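Lectin 2 (Agrocybe aegerita, PDB 4TQJ) recognises N-acetylglucosamine at the non-reducing ends of glycans, as a fungal sugar-binding protein probably built as a beta-propeller. Local coordinates at residues 213-218 and 263-268; 234-237 and 241-244; 270-275 and 283-288; 309-312 and 316-319. The protein carries 1 engineered substitution. All blocks are in the same frame, centred on the assembly; numbering follows the deposited sequence.

Contact 1: 213-218 and 263-268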
loop_
_atom_site.group_PDB
_atom_site.type_symbol
_atom_site.label_atom_id
_atom_site.label_comp_id
_atom_site.label_asym_id
_atom_site.label_seq_id
_atom_site.Cartn_x
_atom_site.Cartn_y
_atom_site.Cartn_z
ATOM N N ILE A 213 -36.873 6.351 -11.431
ATOM C CA ILE A 213 -36.979 7.804 -11.612
ATOM C C ILE A 213 -37.412 8.101 -13.037
ATOM O O ILE A 213 -36.937 7.462 -13.982
ATOM C CB ILE A 213 -35.642 8.544 -11.349
ATOM C CG1 ILE A 213 -35.021 8.145 -10.008
ATOM C CG2 ILE A 213 -35.839 10.067 -11.393
ATOM C CD1 ILE A 213 -33.567 8.550 -9.890
ATOM N N ASP A 214 -38.318 9.063 -13.196
ATOM C CA ASP A 214 -38.769 9.465 -14.524
ATOM C C ASP A 214 -38.072 10.763 -14.898
ATOM O O ASP A 214 -38.711 11.810 -15.053
ATOM C CB ASP A 214 -40.294 9.650 -14.560
ATOM C CG ASP A 214 -41.049 8.379 -14.202
ATOM O OD1 ASP A 214 -40.484 7.277 -14.346
ATOM O OD2 ASP A 214 -42.218 8.483 -13.779
ATOM N N ASN A 215 -36.751 10.684 -15.012
ATOM C CA ASN A 215 -35.891 11.848 -15.186
ATOM C C ASN A 215 -34.448 11.371 -15.434
ATOM O O ASN A 215 -34.184 10.163 -15.491
ATOM C CB ASN A 215 -35.973 12.774 -13.958
ATOM C CG ASN A 215 -35.909 14.262 -14.329
ATOM O OD1 ASN A 215 -35.201 14.656 -15.255
ATOM N ND2 ASN A 215 -36.656 15.092 -13.594
ATOM N N PHE A 216 -33.534 12.318 -15.611
ATOM C CA PHE A 216 -32.145 12.016 -15.923
ATOM C C PHE A 216 -31.963 11.215 -17.217
ATOM O O PHE A 216 -30.927 10.584 -17.417
ATOM C CB PHE A 216 -31.464 11.276 -14.757
ATOM C CG PHE A 216 -31.406 12.068 -13.481
ATOM C CD1 PHE A 216 -30.604 13.197 -13.378
ATOM C CD2 PHE A 216 -32.142 11.677 -12.374
ATOM C CE1 PHE A 216 -30.545 13.921 -12.195
ATOM C CE2 PHE A 216 -32.089 12.394 -11.192
ATOM C CZ PHE A 216 -31.297 13.524 -11.096
ATOM N N CYS A 217 -32.950 11.245 -18.105
ATOM C CA CYS A 217 -32.874 10.440 -19.320
ATOM C C CYS A 217 -33.102 11.265 -20.582
ATOM O O CYS A 217 -33.665 12.363 -20.546
ATOM C CB CYS A 217 -33.887 9.293 -19.266
ATOM S SG CYS A 217 -33.525 8.073 -18.020
ATOM N N ILE A 218 -32.676 10.717 -21.703
ATOM C CA ILE A 218 -32.731 11.451 -22.959
ATOM C C ILE A 218 -34.168 11.878 -23.311
ATOM O O ILE A 218 -34.385 12.970 -23.829
ATOM C CB ILE A 218 -32.067 10.643 -24.090
ATOM C CG1 ILE A 218 -31.984 11.474 -25.375
ATOM C CG2 ILE A 218 -32.760 9.284 -24.277
ATOM C CD1 ILE A 218 -30.961 10.941 -26.341
ATOM N N GLY A 263 -36.266 9.833 -4.185
ATOM C CA GLY A 263 -37.137 10.966 -3.948
ATOM C C GLY A 263 -37.225 11.921 -5.131
ATOM O O GLY A 263 -36.698 11.650 -6.208
ATOM N N GLN A 264 -37.907 13.043 -4.938
ATOM C CA GLN A 264 -38.113 13.982 -6.032
ATOM C C GLN A 264 -36.791 14.584 -6.518
ATOM O O GLN A 264 -35.827 14.706 -5.764
ATOM C CB GLN A 264 -39.106 15.078 -5.642
ATOM C CG GLN A 264 -38.710 15.866 -4.418
ATOM C CD GLN A 264 -39.707 16.966 -4.079
ATOM O OE1 GLN A 264 -40.274 16.988 -2.976
ATOM N NE2 GLN A 264 -39.918 17.897 -5.023
ATOM N N VAL A 265 -36.762 14.954 -7.791
ATOM C CA VAL A 265 -35.556 15.479 -8.413
ATOM C C VAL A 265 -35.475 16.986 -8.230
ATOM O O VAL A 265 -36.302 17.730 -8.769
ATOM C CB VAL A 265 -35.547 15.139 -9.901
ATOM C CG1 VAL A 265 -34.340 15.757 -10.592
ATOM C CG2 VAL A 265 -35.584 13.622 -10.078
ATOM N N LYS A 266 -34.478 17.434 -7.471
ATOM C CA LYS A 266 -34.376 18.838 -7.075
ATOM C C LYS A 266 -33.091 19.501 -7.561
ATOM O O LYS A 266 -32.058 18.856 -7.667
ATOM C CB LYS A 266 -34.457 18.964 -5.550
ATOM C CG LYS A 266 -35.687 18.324 -4.924
ATOM C CD LYS A 266 -35.739 18.582 -3.413
ATOM C CE LYS A 266 -36.579 17.535 -2.701
ATOM N NZ LYS A 266 -37.474 18.121 -1.655
ATOM N N LEU A 267 -33.167 20.796 -7.848
ATOM C CA LEU A 267 -31.998 21.578 -8.235
ATOM C C LEU A 267 -31.251 22.009 -6.979
ATOM O O LEU A 267 -31.767 22.812 -6.200
ATOM C CB LEU A 267 -32.408 22.830 -9.016
ATOM C CG LEU A 267 -31.196 23.647 -9.496
ATOM C CD1 LEU A 267 -30.663 23.026 -10.761
ATOM C CD2 LEU A 267 -31.507 25.128 -9.735
ATOM N N VAL A 268 -30.043 21.486 -6.781
ATOM C CA VAL A 268 -29.295 21.752 -5.554
ATOM C C VAL A 268 -28.188 22.786 -5.718
ATOM O O VAL A 268 -27.711 23.340 -4.733
ATOM C CB VAL A 268 -28.644 20.471 -5.013
ATOM C CG1 VAL A 268 -29.716 19.422 -4.654
ATOM C CG2 VAL A 268 -27.660 19.928 -6.026
#
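Val265 packs its two methyls against Ile213, Asn215 and Phe216, and it supplies every close contact on its side. Start at the branch point: CB of Val265 lies 3.9 Å from ND2 of Asn215, so the amide nitrogen rides alongside the root of the valine. Go out to CG1, which stands anti to the backbone N (chi1 176°). It fits between the amide and the aromatic ring, 3.8 Å from Asn215 ND2 and an equal 3.8 Å from Phe216 CZ. The ring receives this methyl obliquely, and the two side chains arrive from opposite directions. The other methyl, CG2, turns to the isoleucine and touches CG2 of Ile213 at 3.8 Å, the isoleucine crossing the valine at about a right angle. It also brushes Phe216 CE2 at 3.9 Å.

The contact is van der Waals throughout, and OD1 of Asn215 is engaged within its own loop. It accepts the backbone N of Phe216 at 2.9 Å and also the indole NE1 of Trp223. Those bonds set the amide's rotation and leave ND2 as the atom turned to the valine. The carbonyl O of Phe216 is taken by Arg230.

In the fold, the end of strand 210-213 and the loop after it meet the chain around Val265, next to strand 266-269, the outermost strand of the next sheet. Val265 leans back on Trp252 and Ala254 of strand 251-254, while Ile213 and Phe216 rest on Ile243 of strand 242-246.

Contact 2: 234-237 and 241-244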
loop_
_atom_site.group_PDB
_atom_site.type_symbol
_atom_site.label_atom_id
_atom_site.label_comp_id
_atom_site.label_asym_id
_atom_site.label_seq_id
_atom_site.Cartn_x
_atom_site.Cartn_y
_atom_site.Cartn_z
ATOM N N ASP A 234 -22.650 8.369 -3.282
ATOM C CA ASP A 234 -23.273 8.607 -1.998
ATOM C C ASP A 234 -23.143 10.072 -1.625
ATOM O O ASP A 234 -22.036 10.551 -1.377
ATOM C CB ASP A 234 -22.625 7.755 -0.916
ATOM C CG ASP A 234 -23.384 7.810 0.383
ATOM O OD1 ASP A 234 -24.448 8.472 0.412
ATOM O OD2 ASP A 234 -22.934 7.172 1.361
ATOM N N LEU A 235 -24.283 10.762 -1.579
ATOM C CA LEU A 235 -24.354 12.178 -1.234
ATOM C C LEU A 235 -24.929 12.416 0.169
ATOM O O LEU A 235 -25.080 13.560 0.591
ATOM C CB LEU A 235 -25.238 12.908 -2.260
ATOM C CG LEU A 235 -24.825 12.726 -3.728
ATOM C CD1 LEU A 235 -25.737 13.529 -4.667
ATOM C CD2 LEU A 235 -23.374 13.093 -3.943
ATOM N N THR A 236 -25.264 11.349 0.884
ATOM C CA THR A 236 -25.843 11.502 2.225
ATOM C C THR A 236 -25.035 10.808 3.316
ATOM O O THR A 236 -25.251 11.046 4.499
ATOM C CB THR A 236 -27.244 10.944 2.279
ATOM O OG1 THR A 236 -27.193 9.541 1.986
ATOM C CG2 THR A 236 -28.126 11.666 1.257
ATOM N N GLY A 237 -24.097 9.957 2.925
ATOM C CA GLY A 237 -23.283 9.271 3.910
ATOM C C GLY A 237 -23.881 7.986 4.440
ATOM O O GLY A 237 -23.263 7.336 5.281
ATOM N N ALA A 241 -25.852 4.672 -3.004
ATOM C CA ALA A 241 -25.650 5.613 -4.098
ATOM C C ALA A 241 -26.881 6.480 -4.407
ATOM O O ALA A 241 -27.971 5.975 -4.677
ATOM C CB ALA A 241 -25.208 4.866 -5.345
ATOM N N ASP A 242 -26.681 7.790 -4.365
ATOM C CA ASP A 242 -27.677 8.740 -4.856
ATOM C C ASP A 242 -27.387 9.089 -6.305
ATOM O O ASP A 242 -26.400 8.621 -6.875
ATOM C CB ASP A 242 -27.672 9.978 -3.968
ATOM C CG ASP A 242 -27.848 9.613 -2.513
ATOM O OD1 ASP A 242 -28.993 9.333 -2.130
ATOM O OD2 ASP A 242 -26.843 9.545 -1.775
ATOM N N ILE A 243 -28.256 9.888 -6.911
ATOM C CA ILE A 243 -28.063 10.255 -8.302
ATOM C C ILE A 243 -27.953 11.763 -8.468
ATOM O O ILE A 243 -28.697 12.521 -7.853
ATOM C CB ILE A 243 -29.161 9.676 -9.191
ATOM C CG1 ILE A 243 -28.999 8.153 -9.256
ATOM C CG2 ILE A 243 -29.095 10.267 -10.578
ATOM C CD1 ILE A 243 -30.107 7.472 -9.979
ATOM N N ILE A 244 -26.989 12.186 -9.280
ATOM C CA ILE A 244 -26.781 13.599 -9.535
ATOM C C ILE A 244 -26.359 13.795 -10.978
ATOM O O ILE A 244 -25.705 12.940 -11.560
ATOM C CB ILE A 244 -25.751 14.217 -8.547
ATOM C CG1 ILE A 244 -25.534 15.708 -8.825
ATOM C CG2 ILE A 244 -24.428 13.445 -8.587
ATOM C CD1 ILE A 244 -24.844 16.465 -7.679
HETATM O O HOH W 1 -28.880 8.258 0.405
#
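Asp234 and Ala241 approach to 4.4 Å between CA atoms at the two feet of the turn joining antiparallel strands 230-233 and 242-246. The turn belongs to an FG-GAP-like repeat, as in beta-propellers, and opens with an Asx turn. OD1 of Asp234 accepts the backbone N of Thr236 at 3.0 Å and of Gly237 at 2.9 Å, both from the same face of the carboxylate and well above its plane, while OD2 takes Gly239 N and the chain's first amino group, that of Thr1.

Asp242 faces the turn from the strand. Its OD2 receives the backbone N of Leu235 at 2.8 Å, nearly straight (166°) and on the anti side, which ties the turn to the strand behind it. OD2 also comes within 3.4 Å of Asp234 OD1. Two acceptors this close would probably repel, but the N-H groups around them, including Asn256 N on Asp242 OD1, probably compensate in part.

Next to the carboxylate, Leu235 lays CG beside Asp242 CB and its CD1 reaches Ile244 CB at 3.9 Å, crossing that side chain at about a right angle. A water completes the link, accepting from Thr236 OG1 at 2.6 Å and donating to Asp242 OD1 at 2.8 Å.

Contact 3: 270-275 and 283-288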
loop_
_atom_site.group_PDB
_atom_site.type_symbol
_atom_site.label_atom_id
_atom_site.label_comp_id
_atom_site.label_asym_id
_atom_site.label_seq_id
_atom_site.Cartn_x
_atom_site.Cartn_y
_atom_site.Cartn_z
ATOM N N ASN A 270 -27.017 25.948 -8.592
ATOM C CA ASN A 270 -27.302 26.662 -9.836
ATOM C C ASN A 270 -26.043 26.952 -10.661
ATOM O O ASN A 270 -25.814 28.077 -11.120
ATOM C CB ASN A 270 -28.147 27.921 -9.591
ATOM C CG ASN A 270 -27.353 29.061 -8.977
ATOM O OD1 ASN A 270 -26.250 28.867 -8.457
ATOM N ND2 ASN A 270 -27.916 30.271 -9.036
ATOM N N ASP A 271 -25.247 25.911 -10.876
ATOM C CA ASP A 271 -24.004 26.019 -11.637
ATOM C C ASP A 271 -23.604 24.644 -12.163
ATOM O O ASP A 271 -24.249 23.652 -11.841
ATOM C CB ASP A 271 -22.889 26.560 -10.763
ATOM C CG ASP A 271 -21.996 27.548 -11.500
ATOM O OD1 ASP A 271 -21.542 27.250 -12.627
ATOM O OD2 ASP A 271 -21.760 28.640 -10.944
ATOM N N PHE A 272 -22.538 24.611 -12.958
ATOM C CA PHE A 272 -22.015 23.374 -13.564
ATOM C C PHE A 272 -22.855 22.897 -14.749
ATOM O O PHE A 272 -22.551 21.868 -15.355
ATOM C CB PHE A 272 -21.827 22.254 -12.522
ATOM C CG PHE A 272 -20.846 22.602 -11.426
ATOM C CD1 PHE A 272 -19.499 22.773 -11.709
ATOM C CD2 PHE A 272 -21.277 22.778 -10.116
ATOM C CE1 PHE A 272 -18.599 23.103 -10.722
ATOM C CE2 PHE A 272 -20.383 23.102 -9.117
ATOM C CZ PHE A 272 -19.026 23.259 -9.426
ATOM N N GLY A 273 -23.887 23.661 -15.110
ATOM C CA GLY A 273 -24.728 23.293 -16.234
ATOM C C GLY A 273 -24.563 24.162 -17.475
ATOM O O GLY A 273 -23.785 25.128 -17.475
ATOM N N THR A 274 -25.310 23.837 -18.531
ATOM C CA THR A 274 -25.133 24.538 -19.811
ATOM C C THR A 274 -25.488 26.020 -19.729
ATOM O O THR A 274 -24.878 26.850 -20.412
ATOM C CB THR A 274 -25.931 23.883 -20.933
ATOM O OG1 THR A 274 -27.334 23.944 -20.623
ATOM C CG2 THR A 274 -25.500 22.404 -21.085
ATOM N N ASP A 275 -26.470 26.357 -18.899
ATOM C CA ASP A 275 -26.848 27.761 -18.743
ATOM C C ASP A 275 -25.675 28.624 -18.280
ATOM O O ASP A 275 -25.598 29.801 -18.626
ATOM C CB ASP A 275 -28.060 27.936 -17.822
ATOM C CG ASP A 275 -29.382 27.744 -18.556
ATOM O OD1 ASP A 275 -29.350 27.558 -19.793
ATOM O OD2 ASP A 275 -30.451 27.779 -17.897
ATOM N N HIS A 283 -15.103 21.148 -20.371
ATOM C CA HIS A 283 -15.209 21.314 -18.930
ATOM C C HIS A 283 -15.540 20.036 -18.170
ATOM O O HIS A 283 -16.682 19.834 -17.753
ATOM C CB HIS A 283 -16.287 22.350 -18.641
ATOM C CG HIS A 283 -16.061 23.664 -19.323
ATOM N ND1 HIS A 283 -17.008 24.258 -20.130
ATOM C CD2 HIS A 283 -15.008 24.514 -19.293
ATOM C CE1 HIS A 283 -16.547 25.412 -20.570
ATOM N NE2 HIS A 283 -15.329 25.588 -20.084
ATOM N N PRO A 284 -14.543 19.174 -17.970
ATOM C CA PRO A 284 -14.808 17.940 -17.223
ATOM C C PRO A 284 -15.353 18.178 -15.805
ATOM O O PRO A 284 -14.865 19.043 -15.046
ATOM C CB PRO A 284 -13.448 17.222 -17.196
ATOM C CG PRO A 284 -12.447 18.170 -17.772
ATOM C CD PRO A 284 -13.209 19.179 -18.599
ATOM N N ARG A 285 -16.388 17.415 -15.469
ATOM C CA ARG A 285 -16.996 17.473 -14.141
ATOM C C ARG A 285 -16.884 16.130 -13.392
ATOM O O ARG A 285 -16.826 15.070 -14.012
ATOM C CB ARG A 285 -18.433 17.976 -14.235
ATOM C CG ARG A 285 -18.537 19.529 -14.324
ATOM C CD ARG A 285 -19.655 20.009 -15.256
ATOM N NE ARG A 285 -19.419 19.632 -16.656
ATOM C CZ ARG A 285 -20.339 19.726 -17.621
ATOM N NH1 ARG A 285 -21.558 20.195 -17.350
ATOM N NH2 ARG A 285 -20.048 19.346 -18.854
ATOM N N PHE A 286 -16.821 16.187 -12.063
ATOM C CA PHE A 286 -16.636 14.983 -11.244
ATOM C C PHE A 286 -17.414 15.109 -9.937
ATOM O O PHE A 286 -17.680 16.214 -9.458
ATOM C CB PHE A 286 -15.158 14.772 -10.856
ATOM C CG PHE A 286 -14.203 14.678 -12.018
ATOM C CD1 PHE A 286 -13.699 13.450 -12.422
ATOM C CD2 PHE A 286 -13.771 15.826 -12.676
ATOM C CE1 PHE A 286 -12.796 13.363 -13.495
ATOM C CE2 PHE A 286 -12.890 15.754 -13.730
ATOM C CZ PHE A 286 -12.395 14.516 -14.146
ATOM N N ILE A 287 -17.759 13.966 -9.358
ATOM C CA ILE A 287 -18.219 13.925 -7.985
ATOM C C ILE A 287 -17.106 13.224 -7.225
ATOM O O ILE A 287 -16.663 12.148 -7.624
ATOM C CB ILE A 287 -19.517 13.113 -7.818
ATOM C CG1 ILE A 287 -20.627 13.650 -8.736
ATOM C CG2 ILE A 287 -19.949 13.117 -6.347
ATOM C CD1 ILE A 287 -20.849 15.155 -8.603
ATOM N N ALA A 288 -16.633 13.842 -6.159
ATOM C CA ALA A 288 -15.583 13.244 -5.338
ATOM C C ALA A 288 -15.718 13.768 -3.921
ATOM O O ALA A 288 -16.298 14.835 -3.712
ATOM C CB ALA A 288 -14.211 13.583 -5.902
#
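The guanidinium of Arg285 meets the carbonyl of Phe272 at its edge, with Phe272 O only 17° out of the guanidinium plane. The phenyl ring of Phe272 is met obliquely by Arg285 CG, and its plane stands about 50° from that of Trp278, a ring that also touches the arginine. Val298 and Ala320 pack on Phe272 as well.

The one bond between the segments runs from Arg285 NH1 to Phe272 O, 2.8 Å long and somewhat bent (145° at the hydrogen), with the donor close to the extension of the carbonyl. The arginine is folded to deliver it. Bends at chi2 and chi3 bring CD within 3.4 Å of the same oxygen and 4.2 Å from Phe272 CB, and swing NE back to the residue two before it, donating to His283 O at 3.0 Å. The guanidinium is therefore gripped on two of its nitrogens by two backbone carbonyls, which fixes its rotation.

The backbone of Phe272 has a second hold. Its N donates at 2.8 Å to Asp271 OD1, which receives it on its anti lone pair, and Trp278 NE1 donates to that same oxygen.

Arg285, buried at the start of strand 285-288, thus pins the loop that leads into its own strand. Its two partners named here are neutral carbonyls, so the grip is one of charge on dipole, and the positive charge would probably polarise both peptide groups.

Contact 4: 309-312 and 316-319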
loop_
_atom_site.group_PDB
_atom_site.type_symbol
_atom_site.label_atom_id
_atom_site.label_comp_id
_atom_site.label_asym_id
_atom_site.label_seq_id
_atom_site.Cartn_x
_atom_site.Cartn_y
_atom_site.Cartn_z
ATOM N N ALA A 309 -18.543 22.780 -5.424
ATOM C CA ALA A 309 -19.658 23.010 -4.518
ATOM C C ALA A 309 -19.629 21.896 -3.490
ATOM O O ALA A 309 -19.671 20.721 -3.842
ATOM C CB ALA A 309 -20.983 23.023 -5.255
ATOM N N LEU A 310 -19.529 22.271 -2.223
ATOM C CA LEU A 310 -19.456 21.302 -1.139
ATOM C C LEU A 310 -20.828 20.890 -0.611
ATOM O O LEU A 310 -21.712 21.725 -0.395
ATOM C CB LEU A 310 -18.612 21.848 0.010
ATOM C CG LEU A 310 -17.149 22.147 -0.317
ATOM C CD1 LEU A 310 -16.469 22.761 0.902
ATOM C CD2 LEU A 310 -16.410 20.881 -0.801
ATOM N N ASN A 311 -20.975 19.582 -0.410
ATOM C CA ASN A 311 -22.158 18.951 0.159
ATOM C C ASN A 311 -22.252 19.311 1.633
ATOM O O ASN A 311 -21.257 19.224 2.354
ATOM C CB ASN A 311 -21.999 17.432 0.004
ATOM C CG ASN A 311 -23.275 16.659 0.284
ATOM O OD1 ASN A 311 -24.054 17.006 1.169
ATOM N ND2 ASN A 311 -23.479 15.574 -0.468
ATOM N N ASN A 312 -23.431 19.727 2.084
ATOM C CA ASN A 312 -23.619 20.084 3.488
ATOM C C ASN A 312 -23.565 18.814 4.349
ATOM O O ASN A 312 -23.410 18.872 5.577
ATOM C CB ASN A 312 -24.951 20.849 3.689
ATOM C CG ASN A 312 -24.910 22.257 3.100
ATOM O OD1 ASN A 312 -23.940 22.989 3.297
ATOM N ND2 ASN A 312 -25.960 22.636 2.362
ATOM N N THR A 316 -27.845 18.339 0.242
ATOM C CA THR A 316 -27.920 19.740 -0.170
ATOM C C THR A 316 -26.500 20.276 -0.231
ATOM O O THR A 316 -25.589 19.686 0.342
ATOM C CB THR A 316 -28.745 20.630 0.789
ATOM O OG1 THR A 316 -28.118 20.666 2.077
ATOM C CG2 THR A 316 -30.179 20.114 0.925
ATOM N N PHE A 317 -26.322 21.403 -0.915
ATOM C CA PHE A 317 -24.996 21.908 -1.240
ATOM C C PHE A 317 -24.854 23.414 -1.008
ATOM O O PHE A 317 -25.814 24.176 -1.155
ATOM C CB PHE A 317 -24.674 21.618 -2.713
ATOM C CG PHE A 317 -24.414 20.163 -3.009
ATOM C CD1 PHE A 317 -23.113 19.691 -3.145
ATOM C CD2 PHE A 317 -25.470 19.269 -3.151
ATOM C CE1 PHE A 317 -22.862 18.335 -3.417
ATOM C CE2 PHE A 317 -25.238 17.928 -3.418
ATOM C CZ PHE A 317 -23.935 17.459 -3.551
ATOM N N GLN A 318 -23.635 23.820 -0.669
ATOM C CA GLN A 318 -23.230 25.210 -0.691
ATOM C C GLN A 318 -23.086 25.670 -2.141
ATOM O O GLN A 318 -23.029 24.855 -3.066
ATOM C CB GLN A 318 -21.879 25.380 0.024
ATOM C CG GLN A 318 -21.924 25.112 1.516
ATOM C CD GLN A 318 -22.706 26.184 2.249
ATOM O OE1 GLN A 318 -22.599 27.370 1.925
ATOM N NE2 GLN A 318 -23.516 25.773 3.226
ATOM N N SER A 319 -23.002 26.980 -2.329
ATOM C CA SER A 319 -22.730 27.548 -3.646
ATOM C C SER A 319 -21.367 27.125 -4.202
ATOM O O SER A 319 -20.433 26.811 -3.461
ATOM C CB SER A 319 -22.812 29.081 -3.591
ATOM O OG SER A 319 -24.141 29.493 -3.340
HETATM O O HOH W 2 -18.906 25.205 -1.816
HETATM O O HOH W 3 -26.462 25.412 1.807
#
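Asn312 and Thr316 are joined twice. The backbone N of Asn312 donates to Thr316 O at 2.8 Å, almost straight at 172°, and Asn312 ND2 donates to Thr316 OG1 at 2.9 Å, straighter still and with the hydroxyl lying in the amide plane. Thr316 OG1 is also hydrogen-bonded to Asp314 OD1. The other end of the Asn312 amide is used as well: OD1 accepts from Gln318 NE2 at 2.8 Å, the two amide planes standing 76° apart. Gln318 manages this by bending at chi2 (-69°), which curls its tip back over the turn. Further along, Gln318 N donates to Leu310 O at 2.9 Å. These bonds flank Asn311 and Phe317, a single antiparallel bridge of the non-hydrogen-bonded kind.

Waters extend the pairing. One links Leu310 N to Ser319 O, and another takes Asn312 ND2 and gives to Phe317 O.

Toward the interior, Asn311 sets its amide, tilted against the ring, over one face of Phe317, with CG 3.9 Å above the plane and offset toward the ring's margin, and Asn311 CB 3.6 Å from Phe317 CE1. Ala309 O comes to the ring edge. Beyond, the phenyl packs on Val268, Ile269 and Val298.

Asn311 OD1 lies 3.2 Å from Thr316 O, and both are acceptors; the amide is held there by Gly313 N and Gly315 N on OD1 and by Leu235 O and Gly296 O on ND2. The hairpin turn between strands 306-309 and 321-324 is thus shaped by amides: Asn312 clasps its exposed outer side, and buried Asn311 fastens it inward to neighbouring loops.

In the fold
Contacts 2 and 3 are buried, while contacts 1 and 4 lie farther out, their centres about 22 and 23 Å from the centre of the chain. Contact 1 joins two sheets by van der Waals packing, mostly apolar; contact 2 closes a hairpin turn through carboxylates, contact 3 fixes a loop with an arginine, and contact 4 uses amides on a side partly open to solvent. Contacts 1 and 3 echo each other: each has a phenylalanine whose carbonyl takes an arginine at the start of the following strand. Contacts 1 and 2 share the sheet of strand 242-246, where Ile243 meets Ile213. Ile287 of contact 3 packs on Ile244 of contact 2, and Ala309 of contact 4 on Phe272.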